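Local atomic coordinates of xyloglucanase (Paenibacillus pabuli, PDB entry 2JEP), a protein that cleaves xyloglucan of the plant cell wall as a family 5 glycoside hydrolase, an endo-acting xyloglucanase. Residues A[371-376]-A[381-386]; A[77-82]-A[120-125]; A[143-148]-A[193-198]; A[178-183]-A[197-202]. All blocks are in the same frame, centred on the assembly; numbering follows the deposited sequence.

Contact 1. Residues A[371-376]-A[381-386]; sequences FALFNR and VTQQNI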
loop_
_atom_site.group_PDB
_atom_site.type_symbol
_atom_site.label_atom_id
_atom_site.label_comp_id
_atom_site.label_asym_id
_atom_site.label_seq_id
_atom_site.Cartn_x
_atom_site.Cartn_y
_atom_site.Cartn_z
ATOM N N PHE A 371 7.400 2.112 -13.578
ATOM C CA PHE A 371 7.819 1.392 -12.377
ATOM C C PHE A 371 7.884 -0.139 -12.563
ATOM O O PHE A 371 8.246 -0.851 -11.637
ATOM C CB PHE A 371 6.845 1.630 -11.222
ATOM C CG PHE A 371 6.909 2.974 -10.566
ATOM C CD1 PHE A 371 7.795 3.200 -9.524
ATOM C CD2 PHE A 371 5.984 3.948 -10.870
ATOM C CE1 PHE A 371 7.775 4.400 -8.835
ATOM C CE2 PHE A 371 5.955 5.156 -10.174
ATOM C CZ PHE A 371 6.854 5.364 -9.150
ATOM N N ALA A 372 7.487 -0.661 -13.713
ATOM C CA ALA A 372 7.326 -2.091 -13.834
ATOM C C ALA A 372 8.631 -2.881 -13.739
ATOM O O ALA A 372 9.670 -2.460 -14.257
ATOM C CB ALA A 372 6.667 -2.386 -15.160
ATOM N N LEU A 373 8.531 -4.072 -13.134
ATOM C CA LEU A 373 9.592 -5.052 -13.149
ATOM C C LEU A 373 9.290 -6.243 -14.054
ATOM O O LEU A 373 10.182 -7.072 -14.294
ATOM C CB LEU A 373 9.886 -5.594 -11.745
ATOM C CG LEU A 373 10.029 -4.556 -10.633
ATOM C CD1 LEU A 373 10.256 -5.263 -9.284
ATOM C CD2 LEU A 373 11.131 -3.524 -10.943
ATOM N N PHE A 374 8.039 -6.335 -14.505
ATOM C CA PHE A 374 7.543 -7.398 -15.391
ATOM C C PHE A 374 6.778 -6.767 -16.543
ATOM O O PHE A 374 6.186 -5.704 -16.384
ATOM C CB PHE A 374 6.580 -8.319 -14.634
ATOM C CG PHE A 374 7.178 -8.937 -13.409
ATOM C CD1 PHE A 374 7.834 -10.170 -13.469
ATOM C CD2 PHE A 374 7.054 -8.321 -12.179
ATOM C CE1 PHE A 374 8.380 -10.736 -12.336
ATOM C CE2 PHE A 374 7.604 -8.885 -11.037
ATOM C CZ PHE A 374 8.269 -10.082 -11.114
ATOM N N ASN A 375 6.803 -7.432 -17.699
ATOM C CA ASN A 375 5.922 -7.066 -18.800
ATOM C C ASN A 375 4.687 -7.954 -18.676
ATOM O O ASN A 375 4.755 -9.177 -18.784
ATOM C CB ASN A 375 6.582 -7.159 -20.180
ATOM C CG ASN A 375 5.630 -6.753 -21.299
ATOM O OD1 ASN A 375 4.529 -7.285 -21.388
ATOM N ND2 ASN A 375 6.034 -5.804 -22.139
ATOM N N ARG A 376 3.574 -7.295 -18.361
ATOM C CA ARG A 376 2.330 -7.997 -18.113
ATOM C C ARG A 376 1.701 -8.547 -19.386
ATOM O O ARG A 376 0.895 -9.426 -19.328
ATOM C CB ARG A 376 1.368 -7.095 -17.367
ATOM C CG ARG A 376 1.911 -6.698 -16.018
ATOM C CD ARG A 376 0.956 -5.915 -15.136
ATOM N NE ARG A 376 1.666 -5.407 -13.958
ATOM C CZ ARG A 376 1.120 -4.620 -13.035
ATOM N NH1 ARG A 376 -0.172 -4.365 -13.041
ATOM N NH2 ARG A 376 1.860 -4.095 -12.084
ATOM N N VAL A 381 10.105 -11.063 -17.200
ATOM C CA VAL A 381 10.818 -10.110 -16.363
ATOM C C VAL A 381 11.421 -9.022 -17.222
ATOM O O VAL A 381 12.059 -9.326 -18.220
ATOM C CB VAL A 381 11.961 -10.825 -15.597
ATOM C CG1 VAL A 381 12.820 -9.831 -14.830
ATOM C CG2 VAL A 381 11.386 -11.912 -14.652
ATOM N N THR A 382 11.249 -7.763 -16.835
ATOM C CA THR A 382 11.884 -6.663 -17.535
ATOM C C THR A 382 12.988 -5.957 -16.726
ATOM O O THR A 382 13.780 -5.203 -17.297
ATOM C CB THR A 382 10.852 -5.608 -17.953
ATOM O OG1 THR A 382 10.132 -5.226 -16.786
ATOM C CG2 THR A 382 9.910 -6.157 -19.035
ATOM N N GLN A 383 13.048 -6.200 -15.418
ATOM C CA GLN A 383 14.038 -5.559 -14.544
ATOM C C GLN A 383 14.643 -6.565 -13.576
ATOM O O GLN A 383 14.466 -6.492 -12.373
ATOM C CB GLN A 383 13.388 -4.398 -13.788
ATOM C CG GLN A 383 12.802 -3.320 -14.678
ATOM C CD GLN A 383 13.835 -2.502 -15.436
ATOM O OE1 GLN A 383 15.030 -2.512 -15.111
ATOM N NE2 GLN A 383 13.370 -1.778 -16.454
ATOM N N GLN A 384 15.374 -7.527 -14.123
ATOM C CA GLN A 384 15.979 -8.575 -13.297
ATOM C C GLN A 384 16.894 -7.989 -12.233
ATOM O O GLN A 384 16.943 -8.484 -11.106
ATOM C CB GLN A 384 16.803 -9.539 -14.172
ATOM C CG GLN A 384 17.317 -10.728 -13.425
ATOM C CD GLN A 384 16.207 -11.620 -13.010
ATOM O OE1 GLN A 384 15.463 -12.102 -13.876
ATOM N NE2 GLN A 384 16.033 -11.852 -11.679
ATOM N N ASN A 385 17.658 -6.965 -12.594
ATOM C CA ASN A 385 18.623 -6.458 -11.647
ATOM C C ASN A 385 17.942 -5.749 -10.464
ATOM O O ASN A 385 18.430 -5.831 -9.345
ATOM C CB ASN A 385 19.663 -5.543 -12.321
ATOM C CG ASN A 385 20.787 -6.315 -13.020
ATOM O OD1 ASN A 385 20.962 -7.515 -12.835
ATOM N ND2 ASN A 385 21.582 -5.594 -13.801
ATOM N N ILE A 386 16.797 -5.092 -10.701
ATOM C CA ILE A 386 16.061 -4.489 -9.582
ATOM C C ILE A 386 15.443 -5.597 -8.712
ATOM O O ILE A 386 15.466 -5.518 -7.486
ATOM C CB ILE A 386 14.981 -3.473 -10.060
ATOM C CG1 ILE A 386 15.650 -2.271 -10.735
ATOM C CG2 ILE A 386 14.069 -3.040 -8.892
ATOM C CD1 ILE A 386 14.694 -1.344 -11.432
#

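Contact 2. Residues A[77-82]-A[120-125]; sequences KVKAAG and YNEGLY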
loop_
_atom_site.group_PDB
_atom_site.type_symbol
_atom_site.label_atom_id
_atom_site.label_comp_id
_atom_site.label_asym_id
_atom_site.label_seq_id
_atom_site.Cartn_x
_atom_site.Cartn_y
_atom_site.Cartn_z
ATOM N N LYS A 77 4.197 -15.595 -11.778
ATOM C CA LYS A 77 5.508 -15.059 -12.170
ATOM C C LYS A 77 6.117 -14.215 -11.054
ATOM O O LYS A 77 7.319 -14.314 -10.754
ATOM C CB LYS A 77 5.353 -14.245 -13.453
ATOM C CG LYS A 77 6.631 -13.830 -14.130
ATOM C CD LYS A 77 7.303 -15.007 -14.827
ATOM C CE LYS A 77 8.645 -14.588 -15.402
ATOM N NZ LYS A 77 9.328 -15.729 -16.069
ATOM N N VAL A 78 5.282 -13.396 -10.417
ATOM C CA VAL A 78 5.739 -12.564 -9.304
ATOM C C VAL A 78 6.195 -13.469 -8.138
ATOM O O VAL A 78 7.254 -13.232 -7.514
ATOM C CB VAL A 78 4.626 -11.571 -8.900
ATOM C CG1 VAL A 78 4.963 -10.865 -7.610
ATOM C CG2 VAL A 78 4.390 -10.562 -10.016
ATOM N N LYS A 79 5.413 -14.511 -7.833
ATOM C CA LYS A 79 5.821 -15.469 -6.803
ATOM C C LYS A 79 7.165 -16.136 -7.165
ATOM O O LYS A 79 8.030 -16.324 -6.309
ATOM C CB LYS A 79 4.724 -16.528 -6.621
ATOM C CG LYS A 79 5.092 -17.739 -5.749
ATOM C CD LYS A 79 3.913 -18.653 -5.629
ATOM C CE LYS A 79 4.288 -19.978 -5.002
ATOM N NZ LYS A 79 3.090 -20.887 -4.856
ATOM N N ALA A 80 7.319 -16.527 -8.426
ATOM C CA ALA A 80 8.549 -17.194 -8.873
ATOM C C ALA A 80 9.765 -16.289 -8.698
ATOM O O ALA A 80 10.881 -16.767 -8.528
ATOM C CB ALA A 80 8.401 -17.677 -10.345
ATOM N N ALA A 81 9.548 -14.975 -8.757
ATOM C CA ALA A 81 10.629 -13.995 -8.552
ATOM C C ALA A 81 10.996 -13.827 -7.081
ATOM O O ALA A 81 11.991 -13.175 -6.819
ATOM C CB ALA A 81 10.260 -12.628 -9.146
ATOM N N GLY A 82 10.219 -14.401 -6.154
ATOM C CA GLY A 82 10.561 -14.449 -4.762
ATOM C C GLY A 82 9.713 -13.610 -3.832
ATOM O O GLY A 82 9.887 -13.667 -2.618
ATOM N N TYR A 120 -3.937 -15.715 -3.198
ATOM C CA TYR A 120 -4.202 -16.496 -1.989
ATOM C C TYR A 120 -4.036 -17.998 -2.234
ATOM O O TYR A 120 -3.495 -18.718 -1.384
ATOM C CB TYR A 120 -5.600 -16.163 -1.488
ATOM C CG TYR A 120 -6.050 -16.834 -0.214
ATOM C CD1 TYR A 120 -5.775 -16.280 1.012
ATOM C CD2 TYR A 120 -6.782 -18.014 -0.252
ATOM C CE1 TYR A 120 -6.225 -16.882 2.180
ATOM C CE2 TYR A 120 -7.210 -18.634 0.902
ATOM C CZ TYR A 120 -6.953 -18.056 2.115
ATOM O OH TYR A 120 -7.393 -18.623 3.303
ATOM N N ASN A 121 -4.493 -18.472 -3.390
ATOM C CA ASN A 121 -4.385 -19.896 -3.695
ATOM C C ASN A 121 -2.969 -20.348 -3.987
ATOM O O ASN A 121 -2.705 -21.577 -4.004
ATOM C CB ASN A 121 -5.296 -20.273 -4.852
ATOM C CG ASN A 121 -6.750 -20.253 -4.479
ATOM O OD1 ASN A 121 -7.097 -20.265 -3.299
ATOM N ND2 ASN A 121 -7.622 -20.228 -5.498
ATOM N N GLU A 122 -2.063 -19.385 -4.199
ATOM C CA GLU A 122 -0.640 -19.652 -4.359
ATOM C C GLU A 122 0.140 -19.519 -3.056
ATOM O O GLU A 122 1.361 -19.579 -3.050
ATOM C CB GLU A 122 -0.043 -18.727 -5.417
ATOM C CG GLU A 122 -0.480 -19.027 -6.819
ATOM C CD GLU A 122 0.051 -20.360 -7.319
ATOM O OE1 GLU A 122 1.219 -20.657 -7.012
ATOM O OE2 GLU A 122 -0.693 -21.103 -8.005
ATOM N N GLY A 123 -0.557 -19.396 -1.939
ATOM C CA GLY A 123 0.131 -19.400 -0.653
ATOM C C GLY A 123 0.689 -18.042 -0.257
ATOM O O GLY A 123 1.416 -17.942 0.728
ATOM N N LEU A 124 0.351 -16.997 -1.016
ATOM C CA LEU A 124 0.906 -15.665 -0.761
ATOM C C LEU A 124 0.069 -14.920 0.271
ATOM O O LEU A 124 -1.113 -15.195 0.425
ATOM C CB LEU A 124 0.911 -14.876 -2.070
ATOM C CG LEU A 124 1.774 -15.491 -3.172
ATOM C CD1 LEU A 124 1.497 -14.818 -4.501
ATOM C CD2 LEU A 124 3.274 -15.422 -2.849
ATOM N N TYR A 125 0.687 -13.964 0.958
ATOM C CA TYR A 125 -0.051 -12.970 1.710
ATOM C C TYR A 125 -0.653 -11.991 0.698
ATOM O O TYR A 125 -0.052 -11.717 -0.353
ATOM C CB TYR A 125 0.872 -12.223 2.673
ATOM C CG TYR A 125 1.092 -12.979 3.960
ATOM C CD1 TYR A 125 2.063 -13.974 4.060
ATOM C CD2 TYR A 125 0.317 -12.719 5.072
ATOM C CE1 TYR A 125 2.223 -14.700 5.238
ATOM C CE2 TYR A 125 0.488 -13.418 6.244
ATOM C CZ TYR A 125 1.429 -14.396 6.325
ATOM O OH TYR A 125 1.579 -15.082 7.536
#

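Contact 3. Residues A[143-148]-A[193-198]; sequences LLVNGG and SAYYTN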
loop_
_atom_site.group_PDB
_atom_site.type_symbol
_atom_site.label_atom_id
_atom_site.label_comp_id
_atom_site.label_asym_id
_atom_site.label_seq_id
_atom_site.Cartn_x
_atom_site.Cartn_y
_atom_site.Cartn_z
ATOM N N LEU A 143 -14.233 9.576 0.020
ATOM C CA LEU A 143 -13.763 9.284 1.366
ATOM C C LEU A 143 -12.765 10.385 1.684
ATOM O O LEU A 143 -11.554 10.226 1.589
ATOM C CB LEU A 143 -13.160 7.877 1.431
ATOM C CG LEU A 143 -12.626 7.458 2.796
ATOM C CD1 LEU A 143 -13.735 7.364 3.864
ATOM C CD2 LEU A 143 -11.838 6.158 2.683
ATOM N N LEU A 144 -13.324 11.546 2.009
ATOM C CA LEU A 144 -12.601 12.801 2.021
ATOM C C LEU A 144 -12.582 13.376 3.414
ATOM O O LEU A 144 -13.624 13.796 3.926
ATOM C CB LEU A 144 -13.226 13.821 1.035
ATOM C CG LEU A 144 -13.312 13.386 -0.421
ATOM C CD1 LEU A 144 -13.955 14.462 -1.287
ATOM C CD2 LEU A 144 -11.972 12.932 -1.011
ATOM N N VAL A 145 -11.386 13.451 4.007
ATOM C CA VAL A 145 -11.299 14.000 5.368
ATOM C C VAL A 145 -11.831 15.445 5.438
ATOM O O VAL A 145 -12.253 15.892 6.476
ATOM C CB VAL A 145 -9.874 13.937 5.927
ATOM C CG1 VAL A 145 -9.455 12.471 6.127
ATOM C CG2 VAL A 145 -8.879 14.688 5.023
ATOM N N ASN A 146 -11.731 16.162 4.321
ATOM C CA ASN A 146 -12.175 17.544 4.193
ATOM C C ASN A 146 -13.626 17.662 3.734
ATOM O O ASN A 146 -14.158 18.765 3.662
ATOM C CB ASN A 146 -11.269 18.328 3.235
ATOM C CG ASN A 146 -11.124 17.686 1.875
ATOM O OD1 ASN A 146 -11.598 18.233 0.835
ATOM N ND2 ASN A 146 -10.509 16.540 1.851
ATOM N N GLY A 147 -14.279 16.547 3.432
ATOM C CA GLY A 147 -15.630 16.586 2.913
ATOM C C GLY A 147 -16.616 17.152 3.899
ATOM O O GLY A 147 -16.463 17.014 5.110
ATOM N N GLY A 148 -17.661 17.791 3.385
ATOM C CA GLY A 148 -18.619 18.444 4.246
ATOM C C GLY A 148 -19.629 17.567 4.944
ATOM O O GLY A 148 -20.183 17.968 5.963
ATOM N N SER A 193 -5.731 19.405 12.123
ATOM C CA SER A 193 -6.046 18.504 13.211
ATOM C C SER A 193 -7.473 17.958 13.151
ATOM O O SER A 193 -7.693 16.780 13.484
ATOM C CB SER A 193 -5.814 19.166 14.560
ATOM O OG SER A 193 -6.501 20.393 14.648
ATOM N N ALA A 194 -8.431 18.776 12.724
ATOM C CA ALA A 194 -9.811 18.294 12.598
ATOM C C ALA A 194 -9.911 17.226 11.513
ATOM O O ALA A 194 -10.601 16.232 11.666
ATOM C CB ALA A 194 -10.759 19.452 12.291
ATOM N N TYR A 195 -9.217 17.443 10.399
ATOM C CA TYR A 195 -9.208 16.453 9.345
ATOM C C TYR A 195 -8.515 15.165 9.773
ATOM O O TYR A 195 -8.936 14.072 9.394
ATOM C CB TYR A 195 -8.562 17.001 8.081
ATOM C CG TYR A 195 -9.266 18.158 7.431
ATOM C CD1 TYR A 195 -10.578 18.487 7.740
ATOM C CD2 TYR A 195 -8.607 18.943 6.499
ATOM C CE1 TYR A 195 -11.198 19.578 7.134
ATOM C CE2 TYR A 195 -9.224 20.040 5.908
ATOM C CZ TYR A 195 -10.515 20.346 6.213
ATOM O OH TYR A 195 -11.137 21.427 5.617
ATOM N N TYR A 196 -7.453 15.297 10.580
ATOM C CA TYR A 196 -6.782 14.119 11.118
ATOM C C TYR A 196 -7.741 13.317 11.994
ATOM O O TYR A 196 -7.747 12.074 11.964
ATOM C CB TYR A 196 -5.483 14.483 11.869
ATOM C CG TYR A 196 -4.334 13.536 11.641
ATOM C CD1 TYR A 196 -4.516 12.162 11.448
ATOM C CD2 TYR A 196 -3.030 14.013 11.625
ATOM C CE1 TYR A 196 -3.444 11.317 11.219
ATOM C CE2 TYR A 196 -1.955 13.170 11.394
ATOM C CZ TYR A 196 -2.177 11.823 11.178
ATOM O OH TYR A 196 -1.101 10.981 10.891
ATOM N N THR A 197 -8.583 14.027 12.756
ATOM C CA THR A 197 -9.606 13.347 13.554
ATOM C C THR A 197 -10.565 12.540 12.676
ATOM O O THR A 197 -10.895 11.420 12.995
ATOM C CB THR A 197 -10.318 14.355 14.449
ATOM O OG1 THR A 197 -9.346 14.834 15.369
ATOM C CG2 THR A 197 -11.514 13.734 15.185
ATOM N N ASN A 198 -10.971 13.090 11.540
ATOM C CA ASN A 198 -11.803 12.316 10.608
ATOM C C ASN A 198 -11.079 11.058 10.134
ATOM O O ASN A 198 -11.649 10.003 10.086
ATOM C CB ASN A 198 -12.275 13.186 9.429
ATOM C CG ASN A 198 -13.234 14.283 9.856
ATOM O OD1 ASN A 198 -13.908 14.171 10.900
ATOM N ND2 ASN A 198 -13.305 15.343 9.061
HETATM O O HOH W 1 -13.716 20.960 5.270
#

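Contact 4. Residues A[178-183]-A[197-202]; sequences ESMNEV and TNLNAY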
loop_
_atom_site.group_PDB
_atom_site.type_symbol
_atom_site.label_atom_id
_atom_site.label_comp_id
_atom_site.label_asym_id
_atom_site.label_seq_id
_atom_site.Cartn_x
_atom_site.Cartn_y
_atom_site.Cartn_z
ATOM N N GLU A 178 -6.744 -3.481 4.401
ATOM C CA GLU A 178 -6.122 -2.167 4.585
ATOM C C GLU A 178 -7.238 -1.117 4.448
ATOM O O GLU A 178 -7.960 -1.075 3.450
ATOM C CB GLU A 178 -5.043 -1.971 3.507
ATOM C CG GLU A 178 -4.353 -0.656 3.512
ATOM C CD GLU A 178 -3.363 -0.504 2.383
ATOM O OE1 GLU A 178 -3.334 -1.366 1.490
ATOM O OE2 GLU A 178 -2.593 0.484 2.393
ATOM N N SER A 179 -7.368 -0.289 5.491
ATOM C CA SER A 179 -8.556 0.544 5.632
ATOM C C SER A 179 -8.798 1.507 4.489
ATOM O O SER A 179 -9.942 1.778 4.119
ATOM C CB SER A 179 -8.451 1.331 6.916
ATOM O OG SER A 179 -7.304 2.171 6.918
ATOM N N MET A 180 -7.695 2.035 3.965
ATOM C CA MET A 180 -7.727 3.056 2.923
ATOM C C MET A 180 -6.281 3.253 2.502
ATOM O O MET A 180 -5.393 2.566 3.018
ATOM C CB MET A 180 -8.395 4.341 3.446
ATOM C CG MET A 180 -7.745 4.890 4.686
ATOM S SD MET A 180 -8.892 5.863 5.708
ATOM C CE MET A 180 -7.809 6.407 7.013
ATOM N N ASN A 181 -6.068 4.131 1.530
ATOM C CA ASN A 181 -4.761 4.265 0.910
ATOM C C ASN A 181 -4.045 5.515 1.414
ATOM O O ASN A 181 -3.536 5.507 2.548
ATOM C CB ASN A 181 -4.915 4.178 -0.625
ATOM C CG ASN A 181 -3.610 4.332 -1.364
ATOM O OD1 ASN A 181 -2.616 3.722 -0.963
ATOM N ND2 ASN A 181 -3.600 5.141 -2.433
ATOM N N GLU A 182 -4.020 6.566 0.604
ATOM C CA GLU A 182 -3.352 7.827 0.918
ATOM C C GLU A 182 -4.427 8.887 1.095
ATOM O O GLU A 182 -5.035 9.347 0.127
ATOM C CB GLU A 182 -2.405 8.236 -0.214
ATOM C CG GLU A 182 -1.291 7.240 -0.427
ATOM C CD GLU A 182 -0.369 7.570 -1.597
ATOM O OE1 GLU A 182 -0.721 8.431 -2.448
ATOM O OE2 GLU A 182 0.724 6.943 -1.670
ATOM N N VAL A 183 -4.703 9.189 2.359
ATOM C CA VAL A 183 -5.872 9.989 2.765
ATOM C C VAL A 183 -5.385 11.288 3.392
ATOM O O VAL A 183 -4.658 11.301 4.389
ATOM C CB VAL A 183 -6.764 9.146 3.697
ATOM C CG1 VAL A 183 -7.846 9.959 4.402
ATOM C CG2 VAL A 183 -7.407 8.007 2.873
ATOM N N THR A 197 -8.583 14.027 12.756
ATOM C CA THR A 197 -9.606 13.347 13.554
ATOM C C THR A 197 -10.565 12.540 12.676
ATOM O O THR A 197 -10.895 11.420 12.995
ATOM C CB THR A 197 -10.318 14.355 14.449
ATOM O OG1 THR A 197 -9.346 14.834 15.369
ATOM C CG2 THR A 197 -11.514 13.734 15.185
ATOM N N ASN A 198 -10.971 13.090 11.540
ATOM C CA ASN A 198 -11.803 12.316 10.608
ATOM C C ASN A 198 -11.079 11.058 10.134
ATOM O O ASN A 198 -11.649 10.003 10.086
ATOM C CB ASN A 198 -12.275 13.186 9.429
ATOM C CG ASN A 198 -13.234 14.283 9.856
ATOM O OD1 ASN A 198 -13.908 14.171 10.900
ATOM N ND2 ASN A 198 -13.305 15.343 9.061
ATOM N N LEU A 199 -9.811 11.213 9.762
ATOM C CA LEU A 199 -9.004 10.064 9.331
ATOM C C LEU A 199 -9.004 8.984 10.417
ATOM O O LEU A 199 -9.229 7.804 10.152
ATOM C CB LEU A 199 -7.573 10.531 8.996
ATOM C CG LEU A 199 -6.617 9.529 8.356
ATOM C CD1 LEU A 199 -5.468 10.281 7.692
ATOM C CD2 LEU A 199 -6.077 8.513 9.359
ATOM N N ASN A 200 -8.715 9.395 11.649
ATOM C CA ASN A 200 -8.685 8.451 12.765
ATOM C C ASN A 200 -10.048 7.792 12.956
ATOM O O ASN A 200 -10.142 6.603 13.270
ATOM C CB ASN A 200 -8.256 9.142 14.062
ATOM C CG ASN A 200 -6.821 9.640 14.055
ATOM O OD1 ASN A 200 -5.912 8.979 13.533
ATOM N ND2 ASN A 200 -6.594 10.782 14.723
ATOM N N ALA A 201 -11.111 8.572 12.755
ATOM C CA ALA A 201 -12.466 8.028 12.863
ATOM C C ALA A 201 -12.701 6.955 11.815
ATOM O O ALA A 201 -13.303 5.931 12.105
ATOM C CB ALA A 201 -13.508 9.137 12.766
ATOM N N TYR A 202 -12.236 7.178 10.583
ATOM C CA TYR A 202 -12.382 6.158 9.542
ATOM C C TYR A 202 -11.657 4.888 9.983
ATOM O O TYR A 202 -12.194 3.786 9.879
ATOM C CB TYR A 202 -11.858 6.623 8.172
ATOM C CG TYR A 202 -12.408 7.926 7.636
ATOM C CD1 TYR A 202 -13.628 8.441 8.045
ATOM C CD2 TYR A 202 -11.696 8.645 6.675
ATOM C CE1 TYR A 202 -14.084 9.644 7.574
ATOM C CE2 TYR A 202 -12.149 9.856 6.193
ATOM C CZ TYR A 202 -13.345 10.368 6.644
ATOM O OH TYR A 202 -13.763 11.581 6.175
#

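Contact 1. Residues A[371-376]-A[381-386]
Two backbone N-H groups, those of Thr382 and Gln383, converge on the single carbonyl oxygen of Leu373. Thr382 N lies 2.8 Å from Leu373 O and makes the straighter bond, 159° at the hydrogen; Gln383 N is 3.2 Å from Leu373 O and more bent. Both donors come from the same face, well above the carbonyl plane. Thr382 OG1 also sits close, 3.0 Å from Leu373 C, because chi1 of 54° tucks the hydroxyl between the backbone N and the carbonyl carbon. Its hydrogen bond goes to Asn366 OD1, on the loop after the last barrel strand.

The segments form a small antiparallel hairpin, 374-375 with 380-381, appended to the (beta/alpha)8 barrel and leading into the C-terminal helix 384-393. Phe374 and Val381 are its non-hydrogen-bonded pair. Gln383 is the N-cap residue of the helix.

The apolar contacts fall into separate patches. Leu373 CD2 packs 3.6 Å from Ile386 CG2 and 3.7 Å from Gln383 CB, the leucine meeting both side chains at about a right angle. On the Phe374 and Val381 face, Val381 CG2 approaches Phe374 CE1 at 4.0 Å, slanting toward the ring. Thr382 CG2 lies 3.7 Å from Asn375 CB. Apart from these, Gln383 bends at chi2 and its CG rests 3.3 Å from Ala372 O.

Contact 2. Residues A[77-82]-A[120-125]
Lys79 and Glu122 meet at the Schellman motif that closes helix 106-120, where Gly123, with positive phi, is both the C-prime residue and the last residue of the type I turn begun at Tyr120. The lysine comes from the last turn of helix 72-80, which itself ends in a Schellman motif at Gly82. With CG anti to the backbone N (chi1 170°) and every further torsion extended, the lysine reaches straight across to Glu122 and its ammonium is gripped twice by that one residue. Lys79 NZ bonds to Glu122 O at 2.8 Å, tilted from the carbonyl plane, and makes a salt bridge with Glu122 OE1 at 2.9 Å, on the anti side of the carboxylate. The glutamate chain is bent at chi2, which curls its OE1 back toward the same nitrogen. Nearer the lysine's backbone, Lys79 CG lies against Leu124 CD2 at 4.1 Å. With an alanine in place of Lys79, the Glu122 carboxylate would probably lose this positive mate and its carbonyl this donor, and Leu124 CD2 the contact with CG. Leu124 also packs on Ile75 of helix 72-80 and on Ile86 of strand 85-88, just before strand 125-128 begins.

Contact 3. Residues A[143-148]-A[193-198]
Chi1 of -64° swings the Tyr195 ring toward Asn146 and beside the backbone N of its own residue, and a similar chi1 of -67° at Asn198 sends that amide, one helical turn on, toward Val145 O. Both residues stand on the first turns of helix 193-211, which follows the fourth strand of the (beta/alpha)8 barrel. Their partners belong to the long loop between strand 125-128 and helix 150-167, where Leu144 to Gly147 make a type I turn with Val145 and Asn146 at its two central positions.

Asn198 ND2 donates to Val145 O at 2.8 Å, with an angle of 158° at the hydrogen. The bond lies in the carbonyl plane and very nearly in the plane of the asparagine amide, a geometry that helps hold the flat amide in this rotation. Val145 O also comes within 3.3 Å of Tyr195 CD1.

The Tyr195 ring carries the corner of the turn on one face. Asn146 CA sits over it as a CH-pi contact, 3.9 Å from the Tyr195 ring centroid, while Asn146 CB lies 3.7 Å from Tyr195 CZ. The asparagine's polar end is directed to other company: its OD1 takes a hydrogen bond from Asn136 ND2. Val145 turns its side chain to the helix, with CG2 at 3.8 Å from Tyr195 CB. At the far end of the ring a water bridges the two segments, 2.6 Å from Tyr195 OH and donating to Asn146 O at 2.8 Å.

Contact 4. Residues A[178-183]-A[197-202]
Val183 and Leu199 mark the closest backbone approach, 7.3 Å between their CA atoms, and no hydrogen bond crosses; the contact is apolar, nearly all of it between side chains. This is the beta4-alpha4 unit of the (beta/alpha)8 barrel: residues 178-183 run off the end of strand 175-178, and helix 193-211 packs against them. Asn181-Glu182 matches the Asn-Glu pair that in family 5 relatives ends this strand and holds the acid/base, so the contact lies on the helix side of the probable active-site rim. Met180 is modelled in two conformers; in one of them chi1 is 56° and an extended chain carries its sulfur to Tyr202. Leu199 fits between two partners, one for each methyl. Its CD1 lies 4.1 Å from Val183 CG1 and 3.6 Å from Val183 O, while its CD2 meets Met180 CE, in that conformer, at 3.6 Å. A glycine at Leu199 would probably open a gap beside Val183 CG1 and take away the partner of that methionine methyl. The Tyr202 hydroxyl bonds to Gln150. At the other end of that ring, Met180 SD makes a Met-aromatic contact at the edge, 5.4 Å from the Tyr202 ring centroid, and rests 3.9 Å from Tyr202 CB.

How the contacts relate
The four contacts form two pairs on opposite sides of the chain's centre. Contacts 3 and 4 share Thr197 and Asn198 on helix 193-211, with centres about 9 Å apart; Val145 CG1 meets Val183 CG1 at 3.4 Å, and Leu144 O has a weak hydrogen bond with Tyr202 OH. Contacts 1 and 2, centres about 16 Å apart, join where Phe374 of the hairpin packs on helix 72-80: Phe374 CE2 is 3.8 Å from Val78 CG2. Between the pairs, centres lie about 28 to 38 Å apart. Contact 4 is nearest the probable catalytic centre, through Glu182, and the Val183 side chain is about 12 Å from the bound calcium ion.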